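Local coordinates for NOL1/NOP2/sun family protein (Enterococcus faecium, PDB 3M4X) that probably methylates ribosomal RNA, joining a Rossmann-like methyltransferase domain to a C-terminal PUA-like domain that probably binds RNA, at residues L401-K406 with L428-I433; E415-D420 with G443-F448. All blocks are in the same frame, centred on the assembly; numbering follows the deposited sequence.

Contact 1 of 2, residues L401-K406 with L428-I433; sequences LPITQK and LVLDKI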
loop_
_atom_site.group_PDB
_atom_site.type_symbol
_atom_site.label_atom_id
_atom_site.label_comp_id
_atom_site.label_asym_id
_atom_site.label_seq_id
_atom_site.Cartn_x
_atom_site.Cartn_y
_atom_site.Cartn_z
ATOM N N LEU A 401 -8.380 -18.636 20.619
ATOM C CA LEU A 401 -9.744 -18.866 21.067
ATOM C C LEU A 401 -10.643 -18.692 19.842
ATOM O O LEU A 401 -10.959 -17.577 19.438
ATOM C CB LEU A 401 -10.070 -17.885 22.203
ATOM C CG LEU A 401 -11.450 -17.544 22.786
ATOM C CD1 LEU A 401 -12.633 -18.156 22.046
ATOM C CD2 LEU A 401 -11.478 -17.881 24.255
ATOM N N PRO A 402 -11.016 -19.809 19.215
ATOM C CA PRO A 402 -11.928 -19.782 18.072
ATOM C C PRO A 402 -13.267 -19.135 18.443
ATOM O O PRO A 402 -13.795 -19.408 19.521
ATOM C CB PRO A 402 -12.146 -21.271 17.767
ATOM C CG PRO A 402 -10.951 -21.972 18.354
ATOM C CD PRO A 402 -10.628 -21.183 19.589
ATOM N N ILE A 403 -13.796 -18.289 17.567
ATOM C CA ILE A 403 -15.063 -17.613 17.811
ATOM C C ILE A 403 -16.006 -17.823 16.631
ATOM O O ILE A 403 -15.582 -18.300 15.570
ATOM C CB ILE A 403 -14.865 -16.115 18.018
ATOM C CG1 ILE A 403 -14.355 -15.478 16.732
ATOM C CG2 ILE A 403 -13.885 -15.872 19.169
ATOM C CD1 ILE A 403 -14.304 -13.972 16.766
ATOM N N THR A 404 -17.281 -17.482 16.838
ATOM C CA THR A 404 -18.334 -17.598 15.829
ATOM C C THR A 404 -18.509 -16.222 15.199
ATOM O O THR A 404 -17.912 -15.258 15.665
ATOM C CB THR A 404 -19.687 -18.035 16.476
ATOM O OG1 THR A 404 -20.127 -17.023 17.389
ATOM C CG2 THR A 404 -19.533 -19.346 17.248
ATOM N N GLN A 405 -19.322 -16.101 14.156
ATOM C CA GLN A 405 -19.494 -14.773 13.562
ATOM C C GLN A 405 -20.276 -13.830 14.480
ATOM O O GLN A 405 -19.958 -12.642 14.577
ATOM C CB GLN A 405 -20.095 -14.841 12.161
ATOM C CG GLN A 405 -21.344 -15.691 12.046
ATOM C CD GLN A 405 -22.629 -14.914 12.325
ATOM O OE1 GLN A 405 -23.617 -15.481 12.814
ATOM N NE2 GLN A 405 -22.622 -13.614 12.015
ATOM N N LYS A 406 -21.270 -14.374 15.184
ATOM C CA LYS A 406 -22.011 -13.607 16.182
ATOM C C LYS A 406 -21.089 -13.023 17.236
ATOM O O LYS A 406 -21.214 -11.851 17.608
ATOM C CB LYS A 406 -23.072 -14.469 16.855
ATOM C CG LYS A 406 -24.456 -14.269 16.294
ATOM C CD LYS A 406 -25.504 -14.889 17.205
ATOM C CE LYS A 406 -26.876 -14.803 16.564
ATOM N NZ LYS A 406 -26.796 -15.292 15.162
ATOM N N LEU A 428 -8.144 -14.152 19.061
ATOM C CA LEU A 428 -9.462 -14.542 18.556
ATOM C C LEU A 428 -9.361 -14.922 17.082
ATOM O O LEU A 428 -8.798 -14.180 16.285
ATOM C CB LEU A 428 -10.475 -13.413 18.760
ATOM C CG LEU A 428 -10.476 -12.884 20.198
ATOM C CD1 LEU A 428 -11.653 -11.961 20.457
ATOM C CD2 LEU A 428 -10.482 -14.019 21.198
ATOM N N VAL A 429 -9.878 -16.095 16.728
ATOM C CA VAL A 429 -9.772 -16.596 15.361
ATOM C C VAL A 429 -11.140 -17.017 14.825
ATOM O O VAL A 429 -11.816 -17.856 15.423
ATOM C CB VAL A 429 -8.779 -17.780 15.252
ATOM C CG1 VAL A 429 -8.758 -18.341 13.843
ATOM C CG2 VAL A 429 -7.374 -17.353 15.666
ATOM N N LEU A 430 -11.538 -16.424 13.700
ATOM C CA LEU A 430 -12.786 -16.771 13.022
ATOM C C LEU A 430 -12.465 -17.714 11.872
ATOM O O LEU A 430 -11.901 -17.309 10.855
ATOM C CB LEU A 430 -13.477 -15.506 12.498
ATOM C CG LEU A 430 -14.840 -15.565 11.806
ATOM C CD1 LEU A 430 -15.898 -16.240 12.672
ATOM C CD2 LEU A 430 -15.271 -14.146 11.460
ATOM N N ASP A 431 -12.832 -18.977 12.040
ATOM C CA ASP A 431 -12.465 -20.031 11.098
ATOM C C ASP A 431 -10.948 -20.121 11.070
ATOM O O ASP A 431 -10.353 -20.820 11.899
ATOM C CB ASP A 431 -13.050 -19.776 9.703
ATOM C CG ASP A 431 -12.889 -20.975 8.765
ATOM O OD1 ASP A 431 -11.995 -21.824 8.988
ATOM O OD2 ASP A 431 -13.667 -21.076 7.796
ATOM N N LYS A 432 -10.318 -19.394 10.146
ATOM C CA LYS A 432 -8.857 -19.337 10.101
ATOM C C LYS A 432 -8.332 -17.902 10.155
ATOM O O LYS A 432 -7.128 -17.656 10.018
ATOM C CB LYS A 432 -8.336 -20.053 8.853
ATOM C CG LYS A 432 -8.395 -21.576 8.930
ATOM C CD LYS A 432 -7.748 -22.191 7.700
ATOM C CE LYS A 432 -8.012 -23.688 7.645
ATOM N NZ LYS A 432 -7.443 -24.314 6.419
ATOM N N ILE A 433 -9.241 -16.960 10.371
ATOM C CA ILE A 433 -8.902 -15.544 10.336
ATOM C C ILE A 433 -8.647 -14.992 11.730
ATOM O O ILE A 433 -9.561 -14.964 12.562
ATOM C CB ILE A 433 -10.043 -14.718 9.755
ATOM C CG1 ILE A 433 -10.485 -15.269 8.405
ATOM C CG2 ILE A 433 -9.634 -13.256 9.644
ATOM C CD1 ILE A 433 -11.800 -14.669 7.932
HETATM O O HOH W 1 -14.065 -20.204 14.502
#
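Two backbone hydrogen bonds pair Leu401 with Leu428 and Pro402 with Val429 as parallel strands, and both pass through Val429. Val429 N donates to Leu401 O (3.3 Å) from well above the carbonyl plane, while Val429 O accepts from Ile403 N at 3.0 Å, the N-H pointing at it within 20° of straight. CA-H...O contacts pad this ladder: Leu428 CA faces Leu401 O, and Pro402 CA lies 3.3 Å from Val429 O. A water extends the pairing. It donates to Ile403 O (2.7 Å) and weakly to Val429 O, and accepts from Asp431 N, in the type II' turn that runs from Leu430 to Ile433.

The pairing places strand 400-403 at the edge of the five-stranded mixed sheet of the PUA-like domain, whose other strands come from later in the chain.

Apolar contacts gather on the face carrying Leu401, Ile403, Leu428 and Leu430. Leu401 and Leu428 lie side by side and point the same way, with Leu401 CG 4.0 Å from Leu428 CD2. Ile403 settles between Leu428 and Leu430, its CG2 against Leu428 CB and its CG1 4.3 Å from Leu430 CB; Trp408 of helix 405-413 and Val435 of the next strand also touch it. With CG anti to the backbone N (chi1 -177°), Leu430 sets CD1 against the backbone of Ile403 and Thr404, 3.6 Å from both Ile403 O and Thr404 C. Thr404 there is the N-cap of helix 405-413.

Contact 2 of 2, residues E415-D420 with G443-F448; sequences ETFQRD and GTVKNF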
loop_
_atom_site.group_PDB
_atom_site.type_symbol
_atom_site.label_atom_id
_atom_site.label_comp_id
_atom_site.label_asym_id
_atom_site.label_seq_id
_atom_site.Cartn_x
_atom_site.Cartn_y
_atom_site.Cartn_z
ATOM N N GLU A 415 -18.016 -5.386 22.670
ATOM C CA GLU A 415 -18.614 -6.089 23.793
ATOM C C GLU A 415 -17.866 -7.359 24.184
ATOM O O GLU A 415 -17.251 -8.031 23.349
ATOM C CB GLU A 415 -20.076 -6.407 23.496
ATOM C CG GLU A 415 -20.957 -5.163 23.449
ATOM C CD GLU A 415 -22.334 -5.446 22.893
ATOM O OE1 GLU A 415 -22.433 -6.269 21.956
ATOM O OE2 GLU A 415 -23.317 -4.843 23.386
ATOM N N THR A 416 -17.920 -7.671 25.471
ATOM C CA THR A 416 -17.389 -8.923 25.968
ATOM C C THR A 416 -18.320 -10.030 25.496
ATOM O O THR A 416 -19.475 -9.775 25.186
ATOM C CB THR A 416 -17.336 -8.925 27.507
ATOM O OG1 THR A 416 -18.636 -9.204 28.039
ATOM C CG2 THR A 416 -16.868 -7.577 28.033
ATOM N N PHE A 417 -17.799 -11.247 25.392
ATOM C CA PHE A 417 -18.637 -12.429 25.225
ATOM C C PHE A 417 -18.138 -13.505 26.187
ATOM O O PHE A 417 -17.115 -13.322 26.857
ATOM C CB PHE A 417 -18.670 -12.922 23.771
ATOM C CG PHE A 417 -17.326 -13.345 23.228
ATOM C CD1 PHE A 417 -16.969 -14.683 23.189
ATOM C CD2 PHE A 417 -16.434 -12.405 22.729
ATOM C CE1 PHE A 417 -15.740 -15.074 22.686
ATOM C CE2 PHE A 417 -15.206 -12.792 22.221
ATOM C CZ PHE A 417 -14.857 -14.129 22.205
ATOM N N GLN A 418 -18.852 -14.616 26.271
ATOM C CA GLN A 418 -18.560 -15.600 27.309
ATOM C C GLN A 418 -17.889 -16.851 26.756
ATOM O O GLN A 418 -18.315 -17.403 25.744
ATOM C CB GLN A 418 -19.847 -15.974 28.056
ATOM C CG GLN A 418 -19.667 -17.057 29.114
ATOM C CD GLN A 418 -20.929 -17.877 29.330
ATOM O OE1 GLN A 418 -21.045 -18.621 30.309
ATOM N NE2 GLN A 418 -21.883 -17.745 28.409
ATOM N N ARG A 419 -16.828 -17.293 27.424
ATOM C CA ARG A 419 -16.176 -18.547 27.071
ATOM C C ARG A 419 -15.494 -19.159 28.298
ATOM O O ARG A 419 -14.600 -18.555 28.904
ATOM C CB ARG A 419 -15.158 -18.353 25.931
ATOM C CG ARG A 419 -14.520 -19.668 25.476
ATOM C CD ARG A 419 -15.482 -20.504 24.636
ATOM N NE ARG A 419 -15.367 -20.150 23.220
ATOM C CZ ARG A 419 -16.088 -19.216 22.605
ATOM N NH1 ARG A 419 -17.010 -18.536 23.270
ATOM N NH2 ARG A 419 -15.894 -18.970 21.317
ATOM N N ASP A 420 -15.917 -20.360 28.661
ATOM C CA ASP A 420 -15.376 -21.014 29.840
ATOM C C ASP A 420 -13.857 -21.110 29.791
ATOM O O ASP A 420 -13.287 -21.552 28.789
ATOM C CB ASP A 420 -15.976 -22.406 29.987
ATOM C CG ASP A 420 -17.396 -22.371 30.506
ATOM O OD1 ASP A 420 -17.954 -21.258 30.638
ATOM O OD2 ASP A 420 -17.946 -23.460 30.787
ATOM N N GLY A 443 -13.889 -16.847 32.570
ATOM C CA GLY A 443 -15.056 -17.320 31.842
ATOM C C GLY A 443 -15.648 -16.306 30.882
ATOM O O GLY A 443 -16.566 -16.614 30.122
ATOM N N THR A 444 -15.146 -15.080 30.929
ATOM C CA THR A 444 -15.580 -14.079 29.977
ATOM C C THR A 444 -14.378 -13.492 29.243
ATOM O O THR A 444 -13.369 -13.145 29.857
ATOM C CB THR A 444 -16.373 -12.940 30.639
ATOM O OG1 THR A 444 -15.467 -11.948 31.137
ATOM C CG2 THR A 444 -17.263 -13.466 31.762
ATOM N N VAL A 445 -14.494 -13.392 27.923
ATOM C CA VAL A 445 -13.456 -12.790 27.094
ATOM C C VAL A 445 -13.571 -11.265 27.095
ATOM O O VAL A 445 -14.553 -10.709 26.605
ATOM C CB VAL A 445 -13.543 -13.328 25.654
ATOM C CG1 VAL A 445 -12.430 -12.763 24.791
ATOM C CG2 VAL A 445 -13.488 -14.846 25.670
ATOM N N LYS A 446 -12.565 -10.595 27.649
ATOM C CA LYS A 446 -12.550 -9.139 27.704
ATOM C C LYS A 446 -12.081 -8.544 26.381
ATOM O O LYS A 446 -11.300 -9.156 25.655
ATOM C CB LYS A 446 -11.674 -8.640 28.854
ATOM C CG LYS A 446 -12.219 -8.989 30.234
ATOM C CD LYS A 446 -11.525 -8.181 31.318
ATOM C CE LYS A 446 -12.451 -7.971 32.505
ATOM N NZ LYS A 446 -12.081 -6.745 33.260
ATOM N N ASN A 447 -12.545 -7.335 26.089
ATOM C CA ASN A 447 -12.461 -6.808 24.737
ATOM C C ASN A 447 -11.275 -5.900 24.451
ATOM O O ASN A 447 -11.106 -4.856 25.087
ATOM C CB ASN A 447 -13.759 -6.094 24.366
ATOM C CG ASN A 447 -13.764 -5.642 22.929
ATOM O OD1 ASN A 447 -12.978 -4.784 22.540
ATOM N ND2 ASN A 447 -14.625 -6.240 22.123
ATOM N N PHE A 448 -10.463 -6.298 23.478
ATOM C CA PHE A 448 -9.350 -5.468 23.050
ATOM C C PHE A 448 -9.368 -5.113 21.568
ATOM O O PHE A 448 -8.324 -4.873 20.950
ATOM C CB PHE A 448 -8.024 -6.068 23.508
ATOM C CG PHE A 448 -7.815 -5.912 24.976
ATOM C CD1 PHE A 448 -8.340 -6.831 25.862
ATOM C CD2 PHE A 448 -7.171 -4.799 25.478
ATOM C CE1 PHE A 448 -8.190 -6.667 27.214
ATOM C CE2 PHE A 448 -7.016 -4.631 26.840
ATOM C CZ PHE A 448 -7.527 -5.568 27.706
#
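Phe417 and Val445 form an antiparallel hydrogen-bonded pair and Gln418 and Thr444 the non-hydrogen-bonded pair beside it, with the backbone of Arg419 bonded to Gly443 beyond. Val445 N donates to Phe417 O at 2.8 Å, nearly in line with the carbonyl (165° at O). Arg419 N reaches Gly443 O at the same length but from above the carbonyl plane. Gly443, with a positive phi (94°), in turn brings its CA within 3.2 Å of Arg419 O in a CA-H...O contact.

Phe417 and Val445 supply the main side-chain contact. The phenyl ring takes the position between the backbone N and the carbonyl carbon (chi1 62°), which lays one face over the valine. Val445 CB sits 3.9 Å from the ring centroid as a CH-pi contact, CG1 lies against CE2, and Val445 CG2 is 3.7 Å from Phe417 CE1. Arg419 adds its CB against Val445 CG2, and its chain, bent at chi2 and chi3, brings NH1 to the edge of the phenyl ring, in its plane. Its guanidinium is held from elsewhere: NH1 forms a salt bridge with Glu407 and NH2 a hydrogen bond with Pro402 O, besides a weak bond from NH1 to Gln418 O.

On the face opposite Phe417 and Val445, Gln418 rests CG on Gly443 O (3.3 Å). At the other end Asn447 ND2 makes a weak, long bond to Glu415 O, its stronger partner being Tyr411 O in the last turn of helix 405-413. Strand 417-418 thus edges the PUA-like sheet beside strand 444-447, with Phe417 leaning on Ile403 and Val445 on Leu401 of strand 400-403.

In the fold
Late in the chain, strand 400-403 opens the five-stranded sheet and helix 405-413 leads to strand 417-418. The chain then returns in strand 426-430, where contact 1 closes a loop holding that helix and short strand. Strand 433-441 follows, and strand 444-447 comes back to 417-418 in contact 2. The two loops cross, since the segments alternate along the chain. They fasten opposite edges of one sheet, 400-403 at one and 417-418 at the other. The edges also meet directly, Ile403 CG2 lying 3.6 Å from Phe417 CZ, so the two outer strands touch, consistent with the closed, barrel-like sheet of PUA-like domains.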